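Local coordinates for phosphoribosylaminoimidazole-succinocarboxamide synthase (Pyrococcus horikoshii, PDB 3U55), which catalyses the ATP-dependent ligation of L-aspartate to the carboxylate of 5-amino-1-(5-phosphoribosyl)imidazole-4-carboxylate, a step of de novo purine biosynthesis, at residues G46-Q51 with A223-Y228; V54-L59 with D162-K167; H63-H68 with E150-K155. One frame throughout, in Å; residues are numbered along the deposited sequence.

Contact 1. Residues G46-Q51 with A223-Y228; sequences GWLNAQ and AYKEIY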
loop_
_atom_site.group_PDB
_atom_site.type_symbol
_atom_site.label_atom_id
_atom_site.label_comp_id
_atom_site.label_asym_id
_atom_site.label_seq_id
_atom_site.Cartn_x
_atom_site.Cartn_y
_atom_site.Cartn_z
ATOM N N GLY A 46 14.951 -27.476 -7.814
ATOM C CA GLY A 46 16.112 -26.588 -7.908
ATOM C C GLY A 46 16.638 -26.466 -9.325
ATOM O O GLY A 46 16.864 -25.355 -9.819
ATOM N N TRP A 47 16.819 -27.612 -9.982
ATOM C CA TRP A 47 17.315 -27.653 -11.355
ATOM C C TRP A 47 16.390 -26.903 -12.308
ATOM O O TRP A 47 16.847 -26.071 -13.092
ATOM C CB TRP A 47 17.517 -29.099 -11.821
ATOM C CG TRP A 47 18.253 -29.218 -13.126
ATOM C CD1 TRP A 47 19.607 -29.343 -13.298
ATOM C CD2 TRP A 47 17.681 -29.231 -14.439
ATOM N NE1 TRP A 47 19.912 -29.430 -14.635
ATOM C CE2 TRP A 47 18.749 -29.361 -15.358
ATOM C CE3 TRP A 47 16.369 -29.141 -14.929
ATOM C CZ2 TRP A 47 18.545 -29.403 -16.739
ATOM C CZ3 TRP A 47 16.169 -29.184 -16.303
ATOM C CH2 TRP A 47 17.254 -29.317 -17.192
ATOM N N LEU A 48 15.093 -27.187 -12.219
ATOM C CA LEU A 48 14.095 -26.521 -13.052
ATOM C C LEU A 48 14.073 -25.008 -12.852
ATOM O O LEU A 48 14.111 -24.255 -13.826
ATOM C CB LEU A 48 12.707 -27.126 -12.820
ATOM C CG LEU A 48 12.562 -28.562 -13.341
ATOM C CD1 LEU A 48 11.403 -29.280 -12.649
ATOM C CD2 LEU A 48 12.417 -28.592 -14.867
ATOM N N ASN A 49 14.023 -24.566 -11.598
ATOM C CA ASN A 49 14.017 -23.129 -11.301
ATOM C C ASN A 49 15.290 -22.418 -11.768
ATOM O O ASN A 49 15.222 -21.296 -12.286
ATOM C CB ASN A 49 13.751 -22.869 -9.814
ATOM C CG ASN A 49 12.330 -23.226 -9.400
ATOM O OD1 ASN A 49 11.461 -23.438 -10.241
ATOM N ND2 ASN A 49 12.096 -23.308 -8.096
ATOM N N ALA A 50 16.437 -23.079 -11.608
ATOM C CA ALA A 50 17.712 -22.545 -12.094
ATOM C C ALA A 50 17.700 -22.383 -13.617
ATOM O O ALA A 50 18.029 -21.308 -14.133
ATOM C CB ALA A 50 18.871 -23.430 -11.658
ATOM N N GLN A 51 17.305 -23.447 -14.319
ATOM C CA GLN A 51 17.274 -23.470 -15.782
ATOM C C GLN A 51 16.308 -22.434 -16.351
ATOM O O GLN A 51 16.637 -21.718 -17.306
ATOM C CB GLN A 51 16.899 -24.863 -16.304
ATOM C CG GLN A 51 17.923 -25.952 -16.026
ATOM C CD GLN A 51 19.263 -25.703 -16.693
ATOM O OE1 GLN A 51 19.341 -25.477 -17.899
ATOM N NE2 GLN A 51 20.327 -25.755 -15.907
ATOM N N ALA A 223 4.093 -30.152 -12.941
ATOM C CA ALA A 223 3.697 -28.813 -13.383
ATOM C C ALA A 223 4.909 -27.992 -13.845
ATOM O O ALA A 223 4.861 -27.350 -14.894
ATOM C CB ALA A 223 2.927 -28.082 -12.283
ATOM N N TYR A 224 5.997 -28.042 -13.074
ATOM C CA TYR A 224 7.220 -27.297 -13.397
ATOM C C TYR A 224 7.916 -27.867 -14.636
ATOM O O TYR A 224 8.508 -27.118 -15.420
ATOM C CB TYR A 224 8.190 -27.284 -12.204
ATOM C CG TYR A 224 7.858 -26.320 -11.071
ATOM C CD1 TYR A 224 6.536 -26.091 -10.667
ATOM C CD2 TYR A 224 8.878 -25.664 -10.378
ATOM C CE1 TYR A 224 6.238 -25.221 -9.610
ATOM C CE2 TYR A 224 8.592 -24.794 -9.327
ATOM C CZ TYR A 224 7.273 -24.580 -8.946
ATOM O OH TYR A 224 6.997 -23.715 -7.910
ATOM N N LYS A 225 7.842 -29.190 -14.803
ATOM C CA LYS A 225 8.360 -29.852 -16.006
ATOM C C LYS A 225 7.602 -29.391 -17.244
ATOM O O LYS A 225 8.207 -29.137 -18.288
ATOM C CB LYS A 225 8.243 -31.375 -15.897
ATOM C CG LYS A 225 9.314 -32.053 -15.060
ATOM C CD LYS A 225 9.029 -33.550 -14.962
ATOM C CE LYS A 225 10.174 -34.305 -14.319
ATOM N NZ LYS A 225 9.880 -35.762 -14.199
ATOM N N GLU A 226 6.280 -29.288 -17.112
ATOM C CA GLU A 226 5.399 -28.905 -18.213
ATOM C C GLU A 226 5.765 -27.510 -18.715
ATOM O O GLU A 226 5.875 -27.292 -19.921
ATOM C CB GLU A 226 3.934 -28.955 -17.766
ATOM C CG GLU A 226 3.016 -29.739 -18.702
ATOM C CD GLU A 226 2.307 -28.866 -19.719
ATOM O OE1 GLU A 226 2.671 -28.921 -20.916
ATOM O OE2 GLU A 226 1.377 -28.132 -19.322
ATOM N N ILE A 227 5.964 -26.581 -17.779
ATOM C CA ILE A 227 6.461 -25.239 -18.091
ATOM C C ILE A 227 7.785 -25.317 -18.844
ATOM O O ILE A 227 7.938 -24.707 -19.905
ATOM C CB ILE A 227 6.626 -24.367 -16.808
ATOM C CG1 ILE A 227 5.262 -23.970 -16.241
ATOM C CG2 ILE A 227 7.481 -23.124 -17.083
ATOM C CD1 ILE A 227 4.466 -22.973 -17.107
ATOM N N TYR A 228 8.730 -26.083 -18.298
ATOM C CA TYR A 228 10.045 -26.229 -18.901
ATOM C C TYR A 228 9.946 -26.785 -20.324
ATOM O O TYR A 228 10.608 -26.287 -21.235
ATOM C CB TYR A 228 10.954 -27.109 -18.030
ATOM C CG TYR A 228 12.336 -27.336 -18.612
ATOM C CD1 TYR A 228 12.568 -28.371 -19.519
ATOM C CD2 TYR A 228 13.411 -26.519 -18.257
ATOM C CE1 TYR A 228 13.832 -28.584 -20.066
ATOM C CE2 TYR A 228 14.685 -26.730 -18.797
ATOM C CZ TYR A 228 14.884 -27.765 -19.697
ATOM O OH TYR A 228 16.130 -27.989 -20.240
#
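The Tyr228 ring takes Trp47 over one face, where the indole carbon CZ3 lies 3.8 Å from Tyr228 CE2, and meets the CB of Gln51 at its edge. The two rings are tilted at 51°, centroids 5.4 Å apart, an oblique aromatic pair. Tyr228 OH comes to the edge of the indole, near its plane, 3.5 Å from Trp47 CH2, and Leu48 CD2 lies in plane at another edge. One indole face is covered from its own helix: CG of Gln51, whose chain bends at chi2, sits over the middle of the ring. Tyr224, one turn before Tyr228, is met obliquely by the amide of Asn49, its plane 42° from the ring and OD1 3.3 Å from Tyr224 CE2.

Between the tyrosines comes Leu48, whose branched end serves both: CD1 reaches Tyr224 CB at 3.8 Å, and CD2 reaches Tyr228 CB at the same distance. A forked aliphatic residue suits this place, where the axes of segments 46-51 and 223-228, running in roughly the same direction, approach to 10.2 Å. Tyr228 leans out to the indole because its CG is anti to the backbone N (chi1 179°), whereas Tyr224, with CG beside the backbone N, turns its ring to the amide.

The Tyr224 hydroxyl is hydrogen-bonded to Asp195, and Phe238 meets the Trp47 ring near the C terminus. Across the two segments the cohesion is apolar and aromatic; Asn49 OD1, buried without a hydrogen-bonding partner in the model, packs against CD2 and CE2 of Tyr224, which probably carries an energetic cost.

Contact 2. Residues V54-L59 with D162-K167; sequences VIFFKL and DYLAKK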
loop_
_atom_site.group_PDB
_atom_site.type_symbol
_atom_site.label_atom_id
_atom_site.label_comp_id
_atom_site.label_asym_id
_atom_site.label_seq_id
_atom_site.Cartn_x
_atom_site.Cartn_y
_atom_site.Cartn_z
ATOM N N VAL A 54 17.644 -18.839 -15.911
ATOM C CA VAL A 54 18.631 -18.585 -16.963
ATOM C C VAL A 54 17.942 -18.215 -18.274
ATOM O O VAL A 54 18.293 -17.210 -18.901
ATOM C CB VAL A 54 19.584 -19.795 -17.151
ATOM C CG1 VAL A 54 20.445 -19.631 -18.393
ATOM C CG2 VAL A 54 20.470 -19.950 -15.940
ATOM N N ILE A 55 16.954 -19.015 -18.672
ATOM C CA ILE A 55 16.197 -18.748 -19.891
ATOM C C ILE A 55 15.585 -17.336 -19.867
ATOM O O ILE A 55 15.748 -16.565 -20.817
ATOM C CB ILE A 55 15.099 -19.810 -20.135
ATOM C CG1 ILE A 55 15.733 -21.150 -20.530
ATOM C CG2 ILE A 55 14.125 -19.342 -21.219
ATOM C CD1 ILE A 55 14.833 -22.352 -20.326
ATOM N N PHE A 56 14.886 -17.007 -18.780
ATOM C CA PHE A 56 14.242 -15.701 -18.661
ATOM C C PHE A 56 15.240 -14.546 -18.594
ATOM O O PHE A 56 15.037 -13.533 -19.257
ATOM C CB PHE A 56 13.270 -15.658 -17.479
ATOM C CG PHE A 56 12.053 -16.545 -17.649
ATOM C CD1 PHE A 56 11.248 -16.450 -18.785
ATOM C CD2 PHE A 56 11.695 -17.450 -16.653
ATOM C CE1 PHE A 56 10.112 -17.261 -18.933
ATOM C CE2 PHE A 56 10.568 -18.256 -16.782
ATOM C CZ PHE A 56 9.774 -18.167 -17.928
ATOM N N PHE A 57 16.309 -14.693 -17.808
ATOM C CA PHE A 57 17.353 -13.652 -17.734
ATOM C C PHE A 57 17.963 -13.358 -19.099
ATOM O O PHE A 57 18.157 -12.193 -19.455
ATOM C CB PHE A 57 18.479 -14.017 -16.761
ATOM C CG PHE A 57 18.103 -13.924 -15.300
ATOM C CD1 PHE A 57 17.301 -12.891 -14.825
ATOM C CD2 PHE A 57 18.596 -14.861 -14.390
ATOM C CE1 PHE A 57 16.972 -12.808 -13.465
ATOM C CE2 PHE A 57 18.276 -14.788 -13.032
ATOM C CZ PHE A 57 17.462 -13.763 -12.569
ATOM N N LYS A 58 18.277 -14.412 -19.851
ATOM C CA LYS A 58 18.861 -14.249 -21.184
ATOM C C LYS A 58 17.907 -13.516 -22.123
ATOM O O LYS A 58 18.325 -12.612 -22.850
ATOM C CB LYS A 58 19.275 -15.602 -21.770
ATOM C CG LYS A 58 20.572 -16.147 -21.192
ATOM C CD LYS A 58 20.831 -17.569 -21.673
ATOM C CE LYS A 58 22.224 -18.039 -21.275
ATOM N NZ LYS A 58 22.425 -19.484 -21.588
ATOM N N LEU A 59 16.625 -13.883 -22.079
ATOM C CA LEU A 59 15.597 -13.208 -22.879
ATOM C C LEU A 59 15.495 -11.710 -22.549
ATOM O O LEU A 59 15.459 -10.862 -23.449
ATOM C CB LEU A 59 14.236 -13.901 -22.708
ATOM C CG LEU A 59 12.984 -13.231 -23.288
ATOM C CD1 LEU A 59 12.934 -13.343 -24.810
ATOM C CD2 LEU A 59 11.736 -13.852 -22.666
ATOM N N ASP A 162 4.327 -11.517 -23.434
ATOM C CA ASP A 162 4.312 -11.761 -24.889
ATOM C C ASP A 162 4.962 -13.099 -25.240
ATOM O O ASP A 162 4.402 -13.896 -25.994
ATOM C CB ASP A 162 5.028 -10.638 -25.647
ATOM C CG ASP A 162 4.248 -9.330 -25.658
ATOM O OD1 ASP A 162 3.038 -9.324 -25.331
ATOM O OD2 ASP A 162 4.855 -8.291 -26.000
ATOM N N TYR A 163 6.144 -13.329 -24.679
ATOM C CA TYR A 163 6.919 -14.551 -24.897
ATOM C C TYR A 163 6.160 -15.797 -24.450
ATOM O O TYR A 163 6.150 -16.818 -25.149
ATOM C CB TYR A 163 8.257 -14.436 -24.153
ATOM C CG TYR A 163 9.133 -15.668 -24.180
ATOM C CD1 TYR A 163 10.006 -15.904 -25.246
ATOM C CD2 TYR A 163 9.107 -16.587 -23.131
ATOM C CE1 TYR A 163 10.824 -17.030 -25.267
ATOM C CE2 TYR A 163 9.918 -17.718 -23.145
ATOM C CZ TYR A 163 10.772 -17.930 -24.215
ATOM O OH TYR A 163 11.570 -19.043 -24.228
ATOM N N LEU A 164 5.524 -15.711 -23.285
ATOM C CA LEU A 164 4.821 -16.853 -22.707
ATOM C C LEU A 164 3.494 -17.134 -23.416
ATOM O O LEU A 164 3.123 -18.293 -23.585
ATOM C CB LEU A 164 4.621 -16.670 -21.196
ATOM C CG LEU A 164 5.891 -16.687 -20.330
ATOM C CD1 LEU A 164 5.625 -16.108 -18.942
ATOM C CD2 LEU A 164 6.488 -18.095 -20.217
ATOM N N ALA A 165 2.807 -16.077 -23.847
ATOM C CA ALA A 165 1.541 -16.220 -24.579
ATOM C C ALA A 165 1.727 -16.948 -25.918
ATOM O O ALA A 165 0.840 -17.693 -26.360
ATOM C CB ALA A 165 0.886 -14.861 -24.785
ATOM N N LYS A 166 2.888 -16.756 -26.543
ATOM C CA LYS A 166 3.225 -17.464 -27.789
ATOM C C LYS A 166 3.555 -18.934 -27.528
ATOM O O LYS A 166 3.722 -19.721 -28.465
ATOM C CB LYS A 166 4.372 -16.766 -28.535
ATOM C CG LYS A 166 4.015 -15.376 -29.043
ATOM C CD LYS A 166 5.025 -14.839 -30.059
ATOM C CE LYS A 166 6.153 -14.050 -29.402
ATOM N NZ LYS A 166 7.173 -14.927 -28.759
ATOM N N LYS A 167 3.633 -19.301 -26.249
ATOM C CA LYS A 167 3.830 -20.692 -25.855
ATOM C C LYS A 167 2.627 -21.239 -25.080
ATOM O O LYS A 167 2.709 -22.288 -24.445
ATOM C CB LYS A 167 5.152 -20.854 -25.091
ATOM C CG LYS A 167 6.368 -20.694 -25.997
ATOM C CD LYS A 167 7.650 -20.473 -25.222
ATOM C CE LYS A 167 8.801 -20.128 -26.153
ATOM N NZ LYS A 167 9.191 -21.272 -27.020
#
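Leu59 lays its CD2 methyl on the face of the Tyr163 ring, 3.8 Å from the centroid and 21° off the ring normal, a CH-pi contact. The methyl is displaced toward the CB side of the ring, so its closest atom is Tyr163 CG, at 3.5 Å. CD1 of Leu59 stays on the same side of the ring but lies just past its rim, 3.9 Å from Tyr163 CD1.

Both partners reach across with extended first torsions. In Leu59 chi1 is 171° and in Tyr163 it is 175°, which places each CG opposite its own backbone N and sends the two side chains into the gap between helices whose nearest CA atoms, those of Leu59 and Tyr163, are still 9.0 Å apart. A long, flat tyrosine suits such a wide gap: its ring offers the leucine a flat apolar face, and its hydroxyl end carries on to Ile55, where CG2 lies 4.0 Å from Tyr163 OH, the two side chains crossing at about a right angle.

Phe56 and Leu164 make a second, more buried patch. Each has its CG beside the backbone N and anti to the carbonyl carbon, and from there the side chains converge at roughly a right angle. CD2 of Leu164 arrives at the edge of the phenylalanine ring, close to its plane, 3.9 Å from CE1 of Phe56.

Helix 220-232 flanks this packing, for Ile231 touches Ile55, Phe56 and Tyr163, and the carbonyl O of Ile231 accepts a hydrogen bond from Lys167 NZ. Phe199 of strand 197-201 touches both Phe56 and Leu164, so the end of helix 143-165 meets helix 45-62 between a third helix and the large sheet.

Contact 3. Residues H63-H68 with E150-K155; sequences HGIKTH and EEIALK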
loop_
_atom_site.group_PDB
_atom_site.type_symbol
_atom_site.label_atom_id
_atom_site.label_comp_id
_atom_site.label_asym_id
_atom_site.label_seq_id
_atom_site.Cartn_x
_atom_site.Cartn_y
_atom_site.Cartn_z
ATOM N N HIS A 63 16.501 -8.019 -24.637
ATOM C CA HIS A 63 15.575 -6.899 -24.740
ATOM C C HIS A 63 16.047 -5.658 -23.971
ATOM O O HIS A 63 15.271 -4.730 -23.753
ATOM C CB HIS A 63 14.187 -7.328 -24.259
ATOM C CG HIS A 63 13.404 -8.096 -25.276
ATOM N ND1 HIS A 63 13.590 -9.442 -25.501
ATOM C CD2 HIS A 63 12.434 -7.702 -26.133
ATOM C CE1 HIS A 63 12.767 -9.845 -26.452
ATOM N NE2 HIS A 63 12.055 -8.808 -26.853
ATOM N N GLY A 64 17.316 -5.639 -23.566
ATOM C CA GLY A 64 17.906 -4.455 -22.933
ATOM C C GLY A 64 17.647 -4.260 -21.444
ATOM O O GLY A 64 17.869 -3.166 -20.914
ATOM N N ILE A 65 17.188 -5.312 -20.768
ATOM C CA ILE A 65 17.015 -5.280 -19.310
ATOM C C ILE A 65 18.312 -5.697 -18.634
ATOM O O ILE A 65 18.843 -6.770 -18.925
ATOM C CB ILE A 65 15.865 -6.226 -18.829
ATOM C CG1 ILE A 65 14.538 -5.896 -19.526
ATOM C CG2 ILE A 65 15.714 -6.181 -17.296
ATOM C CD1 ILE A 65 14.014 -4.497 -19.246
ATOM N N LYS A 66 18.824 -4.853 -17.738
ATOM C CA LYS A 66 19.995 -5.208 -16.939
ATOM C C LYS A 66 19.618 -6.193 -15.844
ATOM O O LYS A 66 18.760 -5.896 -15.016
ATOM C CB LYS A 66 20.630 -3.966 -16.304
ATOM C CG LYS A 66 21.436 -3.114 -17.252
ATOM C CD LYS A 66 22.297 -2.111 -16.481
ATOM C CE LYS A 66 22.744 -0.980 -17.383
ATOM N NZ LYS A 66 21.612 -0.055 -17.660
ATOM N N THR A 67 20.259 -7.362 -15.847
ATOM C CA THR A 67 20.020 -8.376 -14.819
ATOM C C THR A 67 21.328 -8.770 -14.147
ATOM O O THR A 67 22.416 -8.488 -14.670
ATOM C CB THR A 67 19.357 -9.659 -15.366
ATOM O OG1 THR A 67 20.340 -10.488 -16.000
ATOM C CG2 THR A 67 18.220 -9.348 -16.342
ATOM N N HIS A 68 21.224 -9.432 -13.001
ATOM C CA HIS A 68 22.415 -9.859 -12.273
ATOM C C HIS A 68 23.063 -11.129 -12.852
ATOM O O HIS A 68 24.091 -11.580 -12.352
ATOM C CB HIS A 68 22.148 -9.958 -10.759
ATOM C CG HIS A 68 21.290 -11.118 -10.342
ATOM N ND1 HIS A 68 21.252 -11.572 -9.039
ATOM C CD2 HIS A 68 20.432 -11.902 -11.037
ATOM C CE1 HIS A 68 20.411 -12.587 -8.952
ATOM N NE2 HIS A 68 19.902 -12.810 -10.151
ATOM N N GLU A 150 9.754 0.660 -11.304
ATOM C CA GLU A 150 8.446 0.281 -11.872
ATOM C C GLU A 150 8.459 0.251 -13.404
ATOM O O GLU A 150 7.813 -0.597 -14.014
ATOM C CB GLU A 150 7.317 1.166 -11.325
ATOM C CG GLU A 150 7.165 1.015 -9.805
ATOM C CD GLU A 150 5.857 1.533 -9.237
ATOM O OE1 GLU A 150 5.234 2.445 -9.829
ATOM O OE2 GLU A 150 5.473 1.037 -8.154
ATOM N N GLU A 151 9.218 1.159 -14.010
ATOM C CA GLU A 151 9.397 1.190 -15.462
ATOM C C GLU A 151 10.035 -0.107 -15.959
ATOM O O GLU A 151 9.543 -0.728 -16.915
ATOM C CB GLU A 151 10.241 2.414 -15.851
ATOM C CG GLU A 151 10.494 2.578 -17.333
ATOM C CD GLU A 151 11.308 3.829 -17.638
ATOM O OE1 GLU A 151 11.001 4.498 -18.642
ATOM O OE2 GLU A 151 12.239 4.154 -16.866
ATOM N N ILE A 152 11.107 -0.534 -15.286
ATOM C CA ILE A 152 11.763 -1.801 -15.597
ATOM C C ILE A 152 10.772 -2.966 -15.430
ATOM O O ILE A 152 10.615 -3.785 -16.334
ATOM C CB ILE A 152 13.024 -2.047 -14.720
ATOM C CG1 ILE A 152 14.114 -1.004 -15.012
ATOM C CG2 ILE A 152 13.582 -3.445 -14.971
ATOM C CD1 ILE A 152 15.212 -0.930 -13.914
ATOM N N ALA A 153 10.095 -3.015 -14.283
ATOM C CA ALA A 153 9.143 -4.089 -13.994
ATOM C C ALA A 153 8.039 -4.185 -15.046
ATOM O O ALA A 153 7.671 -5.287 -15.463
ATOM C CB ALA A 153 8.535 -3.904 -12.600
ATOM N N LEU A 154 7.515 -3.036 -15.469
ATOM C CA LEU A 154 6.472 -3.013 -16.496
ATOM C C LEU A 154 6.977 -3.450 -17.870
ATOM O O LEU A 154 6.244 -4.102 -18.615
ATOM C CB LEU A 154 5.801 -1.634 -16.569
ATOM C CG LEU A 154 4.854 -1.312 -15.410
ATOM C CD1 LEU A 154 4.412 0.144 -15.468
ATOM C CD2 LEU A 154 3.640 -2.246 -15.393
ATOM N N LYS A 155 8.216 -3.088 -18.212
ATOM C CA LYS A 155 8.824 -3.568 -19.459
ATOM C C LYS A 155 9.051 -5.086 -19.413
ATOM O O LYS A 155 8.688 -5.804 -20.353
ATOM C CB LYS A 155 10.126 -2.817 -19.772
ATOM C CG LYS A 155 10.837 -3.333 -21.018
ATOM C CD LYS A 155 12.011 -2.466 -21.434
ATOM C CE LYS A 155 12.782 -3.166 -22.556
ATOM N NZ LYS A 155 13.965 -2.375 -23.004
HETATM O O HOH W 1 15.655 -1.261 -21.249
#
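The chain at His63 has just left helix 45-62 and turns through Gly64, whose positive phi of 82° is readily adopted without a side chain, before passing helix residues 150-155, with Ile65 CA 7.3 Å from Ile152 CA. Lys155 supplies the polar link: its NZ donates to the carbonyl O of His63 at 2.8 Å, nearly in line with the C=O bond (angle at O 168°). NZ also donates to a water, 2.7 Å away, that in turn donates to Gly64 O. The fully extended lysine chain, starting at a chi1 of 177°, spans the gap, and its methylenes serve as an apolar wall on which Ile65 rests, CD1 being 3.6 Å from Lys155 CD. The two side chains run past each other in opposite directions. Farther along, the CG2 methyls of Ile65 and Ile152 meet at 4.2 Å, while Val156 and Ile159 continue the apolar surface under Ile65.

The lysine ammonium, at the carbonyl of His63 directly and at that of Gly64 through water, probably interacts favourably with the dipole of helix 45-62. That helix ends in a Schellman motif with Gly64 as its C-prime residue, Ile65 N bonded to Leu60 O and Gly64 N to Glu61 O.

Overall arrangement
After its first four strands the chain enters helix 45-62, which contributes residues 46-51 to contact 1 and 54-59 to contact 2; the loop that follows, 63-68, enters contact 3. The loops then close in reverse order. Residues 150-155 of helix 143-165 close contact 3, residues 162-167 close contact 2 near that helix's end, and residues 223-228 of helix 220-232 close contact 1, so the three are nested and none cross. Contacts 2 and 3 touch where Phe57 packs on Thr67 and His68, whereas contacts 1 and 3 have centres about 22 Å apart. Together they tie helix 45-62 and its exit loop to two later helices.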